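Local atomic coordinates of peroxidase (Cellulomonas bogoriensis 69B4 = DSM 16987, PDB entry 6QZO), a protein that binds heme b and, as a member of the DyP-type peroxidase family, probably catalyses peroxide-dependent oxidation. Residues A[118-121]-A[122-125]. Numbering follows the deposited sequence.
Sequences RAPA and WLHP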
# COMPACT_ATOMS: atom_id res chain seq x y z
N ARG A 118 17.47 -23.54 23.96
CA ARG A 118 18.00 -22.14 23.87
C ARG A 118 16.85 -21.13 23.81
O ARG A 118 17.14 -19.93 23.81
CB ARG A 118 18.93 -21.99 22.66
CG ARG A 118 20.18 -22.87 22.75
CD ARG A 118 21.23 -22.35 23.71
NE ARG A 118 22.55 -22.84 23.34
CZ ARG A 118 23.31 -23.67 24.06
NH1 ARG A 118 22.90 -24.09 25.25
NH2 ARG A 118 24.49 -24.06 23.59
N ALA A 119 15.60 -21.59 23.80
CA ALA A 119 14.39 -20.72 23.78
C ALA A 119 14.32 -19.95 25.09
O ALA A 119 14.35 -20.54 26.16
CB ALA A 119 13.14 -21.55 23.59
N PRO A 120 14.22 -18.60 25.07
CA PRO A 120 13.86 -17.86 26.29
C PRO A 120 12.45 -18.26 26.76
O PRO A 120 11.65 -18.71 25.95
CB PRO A 120 13.92 -16.39 25.86
CG PRO A 120 13.83 -16.42 24.34
CD PRO A 120 14.45 -17.72 23.91
N ALA A 121 12.18 -18.12 28.06
CA ALA A 121 10.91 -18.48 28.72
C ALA A 121 9.73 -17.75 28.05
O ALA A 121 8.60 -18.28 28.08
CB ALA A 121 10.97 -18.15 30.19
N TRP A 122 9.96 -16.57 27.48
CA TRP A 122 8.89 -15.72 26.90
C TRP A 122 8.63 -16.02 25.41
O TRP A 122 7.78 -15.36 24.84
CB TRP A 122 9.20 -14.24 27.15
CG TRP A 122 10.57 -13.79 26.77
CD1 TRP A 122 11.60 -13.50 27.61
CD2 TRP A 122 11.07 -13.55 25.43
NE1 TRP A 122 12.71 -13.10 26.91
CE2 TRP A 122 12.41 -13.11 25.57
CE3 TRP A 122 10.53 -13.67 24.15
CZ2 TRP A 122 13.20 -12.79 24.47
CZ3 TRP A 122 11.31 -13.36 23.06
CH2 TRP A 122 12.63 -12.94 23.22
N LEU A 123 9.31 -16.98 24.80
CA LEU A 123 9.13 -17.28 23.35
C LEU A 123 8.00 -18.30 23.18
O LEU A 123 8.30 -19.50 23.09
CB LEU A 123 10.42 -17.78 22.72
CG LEU A 123 10.34 -18.00 21.21
CD1 LEU A 123 9.88 -16.73 20.53
CD2 LEU A 123 11.68 -18.46 20.65
N HIS A 124 6.76 -17.80 23.16
CA HIS A 124 5.51 -18.60 23.05
C HIS A 124 4.39 -17.64 22.67
O HIS A 124 4.50 -16.45 22.91
CB HIS A 124 5.22 -19.37 24.36
CG HIS A 124 5.05 -18.48 25.54
ND1 HIS A 124 3.98 -17.62 25.66
CD2 HIS A 124 5.78 -18.29 26.65
CE1 HIS A 124 4.06 -16.93 26.79
NE2 HIS A 124 5.16 -17.31 27.41
N PRO A 125 3.28 -18.12 22.05
CA PRO A 125 2.13 -17.24 21.80
C PRO A 125 1.69 -16.54 23.09
O PRO A 125 1.81 -17.12 24.16
CB PRO A 125 1.05 -18.20 21.30
CG PRO A 125 1.85 -19.38 20.71
CD PRO A 125 3.09 -19.49 21.56
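Pro120 and Trp122 fold back on each other here, a worked example of a proline–aromatic CH-pi contact inside a reverse turn. The pyrrolidine ring lies over one face of the indole: Pro120 CG stands 3.7 Å from the centroid of the Trp122 six-membered ring, only 14° off its normal. Pro120 CB reaches Trp122 CE2 at 3.6 Å. With chi1 at 50°, Trp122 CG sits between its own backbone N and carbonyl carbon, which swings the indole back over Pro120, two residues earlier. Leu123 adds a looser apolar touch, its CB 4.0 Å from Pro120 CG. Losing the indole, as with an alanine here, would probably leave the Pro120 ring without its aromatic partner and open a gap beside Leu225 and Val335.

The backbone closes the same loop as a type I beta turn from Pro120 to Leu123, with Leu123 N donating to Pro120 O over 3.1 Å in a nearly straight bond (164°), the donor standing above the carbonyl plane. Ala121 O comes close to the edge of the His124 ring, 3.2 Å from His124 CD2. His124 ND1 donates a hydrogen bond to Pro125 O, 2.7 Å away and in the ring plane, and His124 NE2 is hydrogen-bonded to Asp336 OD2, so both imidazole nitrogens fix the ring's rotation.

Within the loop joining helix 107-113 to strand 143-149, the turn packs Leu123 against that helix and ties this N-terminal family region to the C-terminal one, Leu123 and Trp122 touching strand 356-366 and Trp122 also helix 335-338.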